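Local coordinates for protein short-chain dehydrogenase/reductase SDR (Burkholderia phymatum, PDB 5IG2) that binds NAD and probably acts as a short-chain dehydrogenase/reductase, interconverting an alcohol CH-OH group and its carbonyl, at residues Glu64-Arg69 / Ala82-Glu87; Ala143-Asn148 / Ala254-Tyr259; Thr149-Gly154 / Gly162-Ser167. All coordinates share one frame; numbering follows the deposited sequence.

In the fold
All three contacts belong to a Rossmann-type short-chain dehydrogenase/reductase fold, in which a parallel sheet is flanked by helices. Contact 1 is a surface contact at one end of the sheet, where the outermost strand 65-69 meets helix 75-89 through aliphatic side chains and one helix carbonyl, with no hydrogen bond between them. Contact 2, partly buried, brings the interior strand 144-149 against the turn that leads into strand 259-260, outermost within this chain, and it is bridged by water. Where strand 144-149 ends, contact 3 begins: its loop and helix 162-185 form a buried, polar site with NAD and acetate, about 28 Å from contact 1 between centres. Contacts 2 and 3 also touch a second subunit.

Contact 1. Residues Glu64-Arg69 / Ala82-Glu87; sequences EVIGVR and ADAALE
Ile66 and Val68 of strand 65-69 lie over Ala84 of helix 75-89, with the CA of Val68 7.8 Å from the CA of Ala84 and the CA of Ile66 8.3 Å from the CA of Ala85. Both strand residues send their side chains toward the helix, two positions apart, and both meet Ala84, Ile66 chiefly at its carbonyl O and Val68 at its methyl. Ile66 has CG1 set between its backbone N and carbonyl carbon (chi1 65°), with the chain then extended through chi2 (172°). This drops the terminal methyl onto the helix backbone, where CD1 of Ile66 is 3.8 Å from the carbonyl O of Ala84, while the same CD1 stays 4.4 Å from Ala84 CB. Val68 uses one branch: its CG2, which lies beside the backbone N, approaches Ala84 CB to 4.0 Å, methyl against methyl. About 102 Å² is buried in all.

The same helix face continues with Leu81, which Val68 touches, and Ala88, which Ile66 touches, while Ala82 and Leu86 pack on helix 112-140. On the strand side, Ile66 and Val68 are bonded through their backbones to Leu43, and Val65 packs on Leu41 and Leu43 of the adjoining strand 40-45. Strand 65-69 runs on into helix 75-89, a beta-alpha step of the Rossmann fold, and the turn joining the two elements carries the NAD-binding residues Asp71 and Val72.

No hydrogen bond or salt bridge crosses between the segments. Backbone bonds hold each element separately, the strand to its neighbour and the helix through links such as Leu86 N to Ala82 O (2.9 Å). With only a methyl on Ala84, the helix backbone can lie close enough for Ile66 to reach its carbonyl, and the contact itself rests on nondirectional van der Waals packing.

Contact 2. Residues Ala143-Asn148 / Ala254-Tyr259; sequences AAHIVN and AERRFY
Arg256 carries the contact from the second segment, meeting His145 with its backbone and CG and Ala143 with its guanidinium. The segment begins with Ala254, the last residue of helix 242-254, and Glu255 is the first to leave helical geometry. Arg256 follows with positive phi (54°) as the C-prime residue of a Schellman motif, its N bonded to Ile253 O and Arg257 N to Ala252 O. That turn presents Arg256 CA to the imidazole of His145, 4.2 Å from its CE1, and Arg256 CG lies equally close to CE1. The arginine chain is extended from CG to NE and runs past the ring to the start of the strand; ring and guanidinium planes stand 73° apart. Arg256 NH2 reaches Ala143 CB at 3.9 Å, the methyl lying in the guanidinium plane at its edge.

A water in that same plane accepts from Arg256 NE (2.8 Å), donates to Ala144 O (3.0 Å) and also bonds His145 ND1 (3.1 Å). It thereby bridges a separation at which no direct hydrogen bond forms, while the far nitrogen of the ring, NE2, is bonded to Ser192. Arg257 turns back within its own segment: NE donates to Tyr259 O at 3.1 Å, and NH1 forms a salt bridge with Glu255 OE1, whose hydrogen bond is weak and bent. Phe258 then meets Tyr179, and its N donates to OD1 of Asn282 of the second subunit.

Arg257 O also bonds Ser192, so the turn, strand 189-194 and strand 144-149 come together at one side chain. Phe258 packs between strand 189-194 and helix 162-185, just before strand 259-260, the outermost of the sheet within this chain.

Contact 3. Residues Thr149-Gly154 / Gly162-Ser167; sequences TASVAG and GIYNAS. With NAD (nicotinamide-adenine-dinucleotide), chain F; ACT (acetate ion), chain G.
Tyr164 and Ser151 converge on one acetate oxygen beside the nicotinamide ring, in an arrangement that matches the Ser-Tyr-Lys active site of short-chain dehydrogenases; Tyr164 and Lys168 form the YxxxK motif. Tyr164 has CG anti to its backbone N (chi1 -177°), which carries the ring from helix 162-185 across to the loop 149-154. Its hydroxyl accepts from NAD O2D at 2.7 Å and donates to acetate OXT at 2.6 Å, both partners lying near the plane of the ring at its edge. Ser151 comes in from the loop obliquely to that ring, and its OG donates to the same acetate oxygen. The acetate, probably from the crystallisation liquor, may therefore mark where a substrate oxygen would sit.

A second bond fixes the serine: Ala153 N donates to Ser151 OG at 2.8 Å and 163°, closing an ST turn. The hydroxyl thus accepts from the backbone while donating a hydrogen bond to the acetate. Lys168, one helical turn beyond Tyr164, bonds NAD and Thr149 O through NZ.

Ala153 fills the angle between Tyr164 and Asn165. Its CB rests obliquely against the tyrosine ring, 3.7 Å from Tyr164 CE2, and its other neighbour is the amide oxygen of Asn165, OD1, 3.4 Å from the same CB. ND2 of that amide is tied to Pro158 O and to Thr177 of the second subunit, so the helix start is held both to the connection between the two segments and to the second subunit. Where the two backbones draw closest, Asn165 CA makes a C-H...O contact of 3.5 Å with Ala153 O.

Contact 1. Residues Glu64-Arg69 / Ala82-Glu87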
loop_
_atom_site.group_PDB
_atom_site.type_symbol
_atom_site.label_atom_id
_atom_site.label_comp_id
_atom_site.label_asym_id
_atom_site.label_seq_id
_atom_site.Cartn_x
_atom_site.Cartn_y
_atom_site.Cartn_z
ATOM N N GLU B 64 -46.013 -7.222 9.799
ATOM C CA GLU B 64 -47.299 -7.617 9.228
ATOM C C GLU B 64 -47.858 -6.414 8.480
ATOM O O GLU B 64 -48.285 -5.438 9.102
ATOM C CB GLU B 64 -48.289 -8.050 10.301
ATOM C CG GLU B 64 -48.060 -9.390 10.914
ATOM C CD GLU B 64 -49.180 -9.736 11.867
ATOM O OE1 GLU B 64 -50.263 -10.125 11.382
ATOM O OE2 GLU B 64 -48.989 -9.578 13.091
ATOM N N VAL B 65 -47.875 -6.488 7.155
ATOM C CA VAL B 65 -48.146 -5.317 6.329
ATOM C C VAL B 65 -48.867 -5.764 5.065
ATOM O O VAL B 65 -48.562 -6.820 4.504
ATOM C CB VAL B 65 -46.833 -4.570 6.001
ATOM C CG1 VAL B 65 -45.813 -5.520 5.396
ATOM C CG2 VAL B 65 -47.087 -3.393 5.060
ATOM N N ILE B 66 -49.842 -4.966 4.632
ATOM C CA ILE B 66 -50.393 -5.080 3.288
ATOM C C ILE B 66 -50.298 -3.719 2.612
ATOM O O ILE B 66 -50.342 -2.672 3.268
ATOM C CB ILE B 66 -51.854 -5.588 3.268
ATOM C CG1 ILE B 66 -52.792 -4.577 3.939
ATOM C CG2 ILE B 66 -51.952 -6.960 3.900
ATOM C CD1 ILE B 66 -54.263 -4.910 3.795
ATOM N N GLY B 67 -50.141 -3.744 1.290
ATOM C CA GLY B 67 -50.116 -2.535 0.492
ATOM C C GLY B 67 -51.290 -2.500 -0.465
ATOM O O GLY B 67 -51.563 -3.484 -1.158
ATOM N N VAL B 68 -51.997 -1.378 -0.515
ATOM C CA VAL B 68 -53.215 -1.253 -1.303
ATOM C C VAL B 68 -53.101 0.021 -2.124
ATOM O O VAL B 68 -53.183 1.125 -1.568
ATOM C CB VAL B 68 -54.473 -1.208 -0.424
ATOM C CG1 VAL B 68 -55.737 -1.088 -1.304
ATOM C CG2 VAL B 68 -54.545 -2.427 0.497
ATOM N N ARG B 69 -52.935 -0.121 -3.440
ATOM C CA ARG B 69 -52.943 1.048 -4.305
ATOM C C ARG B 69 -54.264 1.793 -4.140
ATOM O O ARG B 69 -55.343 1.209 -4.290
ATOM C CB ARG B 69 -52.723 0.640 -5.759
ATOM C CG ARG B 69 -52.602 1.829 -6.695
ATOM C CD ARG B 69 -52.710 1.428 -8.151
ATOM N NE ARG B 69 -51.940 2.329 -9.003
ATOM C CZ ARG B 69 -52.403 3.467 -9.502
ATOM N NH1 ARG B 69 -53.646 3.851 -9.236
ATOM N NH2 ARG B 69 -51.622 4.224 -10.264
ATOM N N ALA B 82 -60.449 0.880 3.630
ATOM C CA ALA B 82 -60.977 0.441 4.916
ATOM C C ALA B 82 -61.406 -1.017 4.855
ATOM O O ALA B 82 -61.133 -1.787 5.783
ATOM C CB ALA B 82 -62.151 1.319 5.342
ATOM N N ASP B 83 -62.073 -1.418 3.768
ATOM C CA ASP B 83 -62.507 -2.809 3.634
ATOM C C ASP B 83 -61.318 -3.765 3.631
ATOM O O ASP B 83 -61.369 -4.838 4.247
ATOM C CB ASP B 83 -63.328 -3.001 2.358
ATOM C CG ASP B 83 -64.602 -2.159 2.334
ATOM O OD1 ASP B 83 -65.037 -1.658 3.397
ATOM O OD2 ASP B 83 -65.178 -2.010 1.234
ATOM N N ALA B 84 -60.239 -3.400 2.937
ATOM C CA ALA B 84 -59.045 -4.239 2.942
ATOM C C ALA B 84 -58.406 -4.276 4.327
ATOM O O ALA B 84 -57.923 -5.329 4.768
ATOM C CB ALA B 84 -58.052 -3.736 1.895
ATOM N N ALA B 85 -58.396 -3.138 5.026
ATOM C CA ALA B 85 -57.866 -3.104 6.383
ATOM C C ALA B 85 -58.624 -4.061 7.293
ATOM O O ALA B 85 -58.025 -4.901 7.975
ATOM C CB ALA B 85 -57.938 -1.677 6.928
ATOM N N LEU B 86 -59.955 -3.946 7.312
ATOM C CA LEU B 86 -60.764 -4.791 8.183
ATOM C C LEU B 86 -60.665 -6.253 7.778
ATOM O O LEU B 86 -60.652 -7.141 8.640
ATOM C CB LEU B 86 -62.217 -4.316 8.160
ATOM C CG LEU B 86 -62.431 -2.890 8.688
ATOM C CD1 LEU B 86 -63.896 -2.484 8.603
ATOM C CD2 LEU B 86 -61.921 -2.762 10.118
ATOM N N GLU B 87 -60.586 -6.528 6.471
ATOM C CA GLU B 87 -60.469 -7.911 6.017
ATOM C C GLU B 87 -59.136 -8.525 6.450
ATOM O O GLU B 87 -59.086 -9.694 6.849
ATOM C CB GLU B 87 -60.650 -7.969 4.497
ATOM C CG GLU B 87 -60.380 -9.323 3.853
ATOM C CD GLU B 87 -61.251 -10.448 4.408
ATOM O OE1 GLU B 87 -60.785 -11.612 4.416
ATOM O OE2 GLU B 87 -62.395 -10.172 4.833
#

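Contact 2. Residues Ala143-Asn148 / Ala254-Tyr259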
loop_
_atom_site.group_PDB
_atom_site.type_symbol
_atom_site.label_atom_id
_atom_site.label_comp_id
_atom_site.label_asym_id
_atom_site.label_seq_id
_atom_site.Cartn_x
_atom_site.Cartn_y
_atom_site.Cartn_z
ATOM N N ALA B 143 -59.626 2.559 22.083
ATOM C CA ALA B 143 -58.779 3.714 21.821
ATOM C C ALA B 143 -58.390 3.741 20.349
ATOM O O ALA B 143 -57.965 2.726 19.785
ATOM C CB ALA B 143 -57.531 3.672 22.701
ATOM N N ALA B 144 -58.564 4.899 19.720
ATOM C CA ALA B 144 -58.180 5.081 18.329
ATOM C C ALA B 144 -57.835 6.545 18.128
ATOM O O ALA B 144 -58.190 7.401 18.944
ATOM C CB ALA B 144 -59.290 4.636 17.367
ATOM N N HIS B 145 -57.135 6.832 17.029
ATOM C CA HIS B 145 -56.610 8.176 16.819
ATOM C C HIS B 145 -56.410 8.417 15.327
ATOM O O HIS B 145 -55.912 7.541 14.609
ATOM C CB HIS B 145 -55.285 8.364 17.580
ATOM C CG HIS B 145 -55.015 9.771 18.013
ATOM N ND1 HIS B 145 -55.589 10.328 19.135
ATOM C CD2 HIS B 145 -54.213 10.728 17.486
ATOM C CE1 HIS B 145 -55.158 11.568 19.279
ATOM N NE2 HIS B 145 -54.325 11.837 18.289
ATOM N N ILE B 146 -56.787 9.613 14.879
ATOM C CA ILE B 146 -56.639 10.055 13.497
ATOM C C ILE B 146 -55.642 11.208 13.455
ATOM O O ILE B 146 -55.811 12.207 14.168
ATOM C CB ILE B 146 -57.989 10.498 12.915
ATOM C CG1 ILE B 146 -58.971 9.318 12.902
ATOM C CG2 ILE B 146 -57.778 11.169 11.537
ATOM C CD1 ILE B 146 -60.398 9.722 12.624
ATOM N N VAL B 147 -54.620 11.085 12.610
ATOM C CA VAL B 147 -53.625 12.134 12.422
ATOM C C VAL B 147 -53.724 12.642 10.995
ATOM O O VAL B 147 -53.563 11.865 10.040
ATOM C CB VAL B 147 -52.205 11.643 12.705
ATOM C CG1 VAL B 147 -51.246 12.778 12.451
ATOM C CG2 VAL B 147 -52.091 11.118 14.135
ATOM N N ASN B 148 -53.962 13.943 10.852
ATOM C CA ASN B 148 -54.010 14.603 9.553
ATOM C C ASN B 148 -52.747 15.428 9.359
ATOM O O ASN B 148 -52.398 16.246 10.219
ATOM C CB ASN B 148 -55.247 15.501 9.437
ATOM C CG ASN B 148 -56.536 14.713 9.490
ATOM O OD1 ASN B 148 -56.559 13.515 9.178
ATOM N ND2 ASN B 148 -57.618 15.376 9.886
ATOM N N ALA B 254 -48.860 9.376 21.475
ATOM C CA ALA B 254 -48.787 8.675 22.751
ATOM C C ALA B 254 -49.438 9.482 23.869
ATOM O O ALA B 254 -50.132 8.924 24.725
ATOM C CB ALA B 254 -47.328 8.371 23.080
ATOM N N GLU B 255 -49.236 10.799 23.868
ATOM C CA GLU B 255 -49.822 11.683 24.865
ATOM C C GLU B 255 -51.090 12.361 24.360
ATOM O O GLU B 255 -51.629 13.246 25.042
ATOM C CB GLU B 255 -48.788 12.720 25.316
ATOM C CG GLU B 255 -48.143 13.489 24.190
ATOM C CD GLU B 255 -47.006 14.384 24.665
ATOM O OE1 GLU B 255 -47.206 15.622 24.758
ATOM O OE2 GLU B 255 -45.912 13.839 24.946
ATOM N N ARG B 256 -51.569 11.956 23.182
ATOM C CA ARG B 256 -52.797 12.476 22.576
ATOM C C ARG B 256 -52.769 13.994 22.470
ATOM O O ARG B 256 -53.778 14.670 22.665
ATOM C CB ARG B 256 -54.034 11.993 23.339
ATOM C CG ARG B 256 -54.241 10.477 23.224
ATOM C CD ARG B 256 -55.507 10.035 23.918
ATOM N NE ARG B 256 -55.723 8.591 23.824
ATOM C CZ ARG B 256 -55.180 7.696 24.652
ATOM N NH1 ARG B 256 -54.368 8.090 25.624
ATOM N NH2 ARG B 256 -55.441 6.403 24.508
ATOM N N ARG B 257 -51.600 14.532 22.144
ATOM C CA ARG B 257 -51.463 15.967 21.940
ATOM C C ARG B 257 -51.957 16.338 20.547
ATOM O O ARG B 257 -51.637 15.664 19.565
ATOM C CB ARG B 257 -50.005 16.395 22.115
ATOM C CG ARG B 257 -49.788 17.883 21.908
ATOM C CD ARG B 257 -48.392 18.330 22.302
ATOM N NE ARG B 257 -47.455 18.294 21.185
ATOM C CZ ARG B 257 -46.439 17.439 21.087
ATOM N NH1 ARG B 257 -46.222 16.537 22.041
ATOM N NH2 ARG B 257 -45.631 17.494 20.035
ATOM N N PHE B 258 -52.725 17.426 20.461
ATOM C CA PHE B 258 -53.357 17.784 19.191
ATOM C C PHE B 258 -52.376 18.430 18.208
ATOM O O PHE B 258 -52.199 17.943 17.087
ATOM C CB PHE B 258 -54.554 18.714 19.434
ATOM C CG PHE B 258 -55.239 19.132 18.163
ATOM C CD1 PHE B 258 -56.126 18.276 17.532
ATOM C CD2 PHE B 258 -54.964 20.359 17.576
ATOM C CE1 PHE B 258 -56.743 18.648 16.345
ATOM C CE2 PHE B 258 -55.576 20.732 16.384
ATOM C CZ PHE B 258 -56.466 19.869 15.773
ATOM N N TYR B 259 -51.762 19.553 18.586
ATOM C CA TYR B 259 -50.877 20.278 17.675
ATOM C C TYR B 259 -49.496 19.647 17.671
ATOM O O TYR B 259 -48.834 19.588 18.714
ATOM C CB TYR B 259 -50.756 21.747 18.076
ATOM C CG TYR B 259 -52.001 22.556 17.831
ATOM C CD1 TYR B 259 -52.366 22.923 16.536
ATOM C CD2 TYR B 259 -52.821 22.943 18.886
ATOM C CE1 TYR B 259 -53.509 23.664 16.304
ATOM C CE2 TYR B 259 -53.977 23.681 18.664
ATOM C CZ TYR B 259 -54.315 24.035 17.371
ATOM O OH TYR B 259 -55.447 24.773 17.147
HETATM O O HOH W 1 -56.982 8.668 21.350
#

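Contact 3. Residues Thr149-Gly154 / Gly162-Ser167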
loop_
_atom_site.group_PDB
_atom_site.type_symbol
_atom_site.label_atom_id
_atom_site.label_comp_id
_atom_site.label_asym_id
_atom_site.label_seq_id
_atom_site.Cartn_x
_atom_site.Cartn_y
_atom_site.Cartn_z
ATOM N N THR B 149 -52.066 15.223 8.231
ATOM C CA THR B 149 -50.879 16.010 7.910
ATOM C C THR B 149 -51.303 17.302 7.227
ATOM O O THR B 149 -51.801 17.282 6.097
ATOM C CB THR B 149 -49.912 15.249 7.011
ATOM O OG1 THR B 149 -49.612 13.978 7.595
ATOM C CG2 THR B 149 -48.624 16.072 6.850
ATOM N N ALA B 150 -51.117 18.426 7.913
ATOM C CA ALA B 150 -51.262 19.712 7.242
ATOM C C ALA B 150 -49.861 20.180 6.853
ATOM O O ALA B 150 -49.195 19.531 6.039
ATOM C CB ALA B 150 -51.988 20.731 8.135
ATOM N N SER B 151 -49.390 21.264 7.467
ATOM C CA SER B 151 -48.116 21.891 7.131
ATOM C C SER B 151 -48.034 23.186 7.911
ATOM O O SER B 151 -49.069 23.677 8.369
ATOM C CB SER B 151 -48.013 22.187 5.629
ATOM O OG SER B 151 -46.892 23.007 5.350
ATOM N N VAL B 152 -46.840 23.768 8.059
ATOM C CA VAL B 152 -46.786 25.167 8.478
ATOM C C VAL B 152 -47.477 26.062 7.452
ATOM O O VAL B 152 -47.899 27.175 7.792
ATOM C CB VAL B 152 -45.334 25.636 8.729
ATOM C CG1 VAL B 152 -44.686 24.788 9.815
ATOM C CG2 VAL B 152 -44.513 25.619 7.437
ATOM N N ALA B 153 -47.623 25.598 6.201
ATOM C CA ALA B 153 -48.413 26.333 5.212
ATOM C C ALA B 153 -49.904 26.352 5.534
ATOM O O ALA B 153 -50.660 27.050 4.844
ATOM C CB ALA B 153 -48.225 25.742 3.817
ATOM N N GLY B 154 -50.353 25.575 6.514
ATOM C CA GLY B 154 -51.697 25.712 7.030
ATOM C C GLY B 154 -51.806 26.712 8.154
ATOM O O GLY B 154 -52.905 26.972 8.657
ATOM N N GLY B 162 -50.451 29.663 -2.996
ATOM C CA GLY B 162 -51.795 29.894 -2.472
ATOM C C GLY B 162 -52.730 28.704 -2.533
ATOM O O GLY B 162 -53.582 28.540 -1.656
ATOM N N ILE B 163 -52.623 27.881 -3.580
ATOM C CA ILE B 163 -53.498 26.710 -3.666
ATOM C C ILE B 163 -53.135 25.712 -2.582
ATOM O O ILE B 163 -54.004 25.171 -1.885
ATOM C CB ILE B 163 -53.425 26.062 -5.060
ATOM C CG1 ILE B 163 -53.990 27.008 -6.120
ATOM C CG2 ILE B 163 -54.223 24.770 -5.079
ATOM C CD1 ILE B 163 -53.903 26.436 -7.528
ATOM N N TYR B 164 -51.840 25.469 -2.421
ATOM C CA TYR B 164 -51.357 24.574 -1.378
ATOM C C TYR B 164 -51.670 25.134 0.006
ATOM O O TYR B 164 -52.195 24.418 0.870
ATOM C CB TYR B 164 -49.856 24.365 -1.566
ATOM C CG TYR B 164 -49.207 23.394 -0.608
ATOM C CD1 TYR B 164 -49.286 22.016 -0.820
ATOM C CD2 TYR B 164 -48.480 23.855 0.493
ATOM C CE1 TYR B 164 -48.666 21.115 0.045
ATOM C CE2 TYR B 164 -47.848 22.963 1.365
ATOM C CZ TYR B 164 -47.947 21.597 1.132
ATOM O OH TYR B 164 -47.333 20.721 1.999
ATOM N N ASN B 165 -51.366 26.422 0.226
ATOM C CA ASN B 165 -51.692 27.074 1.495
ATOM C C ASN B 165 -53.157 26.880 1.839
ATOM O O ASN B 165 -53.497 26.451 2.945
ATOM C CB ASN B 165 -51.383 28.574 1.437
ATOM C CG ASN B 165 -49.911 28.873 1.196
ATOM O OD1 ASN B 165 -49.047 28.013 1.384
ATOM N ND2 ASN B 165 -49.618 30.121 0.790
ATOM N N ALA B 166 -54.038 27.200 0.887
ATOM C CA ALA B 166 -55.474 27.139 1.136
ATOM C C ALA B 166 -55.897 25.731 1.527
ATOM O O ALA B 166 -56.674 25.545 2.476
ATOM C CB ALA B 166 -56.242 27.620 -0.099
ATOM N N SER B 167 -55.362 24.724 0.834
ATOM C CA SER B 167 -55.733 23.348 1.154
ATOM C C SER B 167 -55.269 22.974 2.558
ATOM O O SER B 167 -55.976 22.269 3.289
ATOM C CB SER B 167 -55.168 22.379 0.101
ATOM O OG SER B 167 -53.754 22.253 0.172
HETATM P PA NAD F . -43.877 12.613 -0.691
HETATM O O1A NAD F . -44.010 12.977 -2.117
HETATM O O2A NAD F . -42.509 12.014 -0.332
HETATM O O5B NAD F . -45.017 11.626 -0.177
HETATM C C5B NAD F . -46.403 11.878 -0.475
HETATM C C4B NAD F . -46.959 10.616 -1.074
HETATM O O4B NAD F . -48.362 10.803 -1.361
HETATM C C3B NAD F . -46.297 10.153 -2.384
HETATM O O3B NAD F . -45.813 8.820 -2.280
HETATM C C2B NAD F . -47.433 10.243 -3.416
HETATM O O2B NAD F . -47.368 9.209 -4.391
HETATM C C1B NAD F . -48.655 10.065 -2.527
HETATM N N9A NAD F . -49.897 10.563 -3.106
HETATM C C8A NAD F . -50.076 11.707 -3.840
HETATM N N7A NAD F . -51.283 11.841 -4.334
HETATM C C5A NAD F . -51.947 10.708 -3.890
HETATM C C6A NAD F . -53.261 10.244 -4.081
HETATM N N6A NAD F . -54.152 10.845 -4.875
HETATM N N1A NAD F . -53.618 9.096 -3.464
HETATM C C2A NAD F . -52.707 8.454 -2.723
HETATM N N3A NAD F . -51.430 8.779 -2.492
HETATM C C4A NAD F . -51.110 9.922 -3.113
HETATM O O3 NAD F . -44.124 13.897 0.212
HETATM P PN NAD F . -44.291 14.079 1.792
HETATM O O1N NAD F . -43.924 12.823 2.492
HETATM O O2N NAD F . -43.591 15.333 2.149
HETATM O O5D NAD F . -45.863 14.322 1.856
HETATM C C5D NAD F . -46.652 13.857 2.973
HETATM C C4D NAD F . -47.474 15.015 3.482
HETATM O O4D NAD F . -46.628 15.968 4.170
HETATM C C3D NAD F . -48.233 15.811 2.412
HETATM O O3D NAD F . -49.555 16.074 2.864
HETATM C C2D NAD F . -47.443 17.119 2.335
HETATM O O2D NAD F . -48.273 18.185 1.894
HETATM C C1D NAD F . -47.038 17.253 3.795
HETATM N N1N NAD F . -45.895 18.239 4.112
HETATM C C2N NAD F . -44.686 18.029 3.561
HETATM C C3N NAD F . -43.632 18.874 3.860
HETATM C C7N NAD F . -42.226 18.621 3.416
HETATM O O7N NAD F . -41.410 19.556 3.424
HETATM N N7N NAD F . -41.934 17.430 2.919
HETATM C C4N NAD F . -43.853 19.925 4.742
HETATM C C5N NAD F . -45.104 20.105 5.307
HETATM C C6N NAD F . -46.124 19.250 4.973
HETATM C C ACT G . -44.518 22.591 2.834
HETATM O O ACT G . -43.966 23.543 3.441
HETATM O OXT ACT G . -45.635 22.229 3.271
HETATM C CH3 ACT G . -43.885 21.901 1.659
#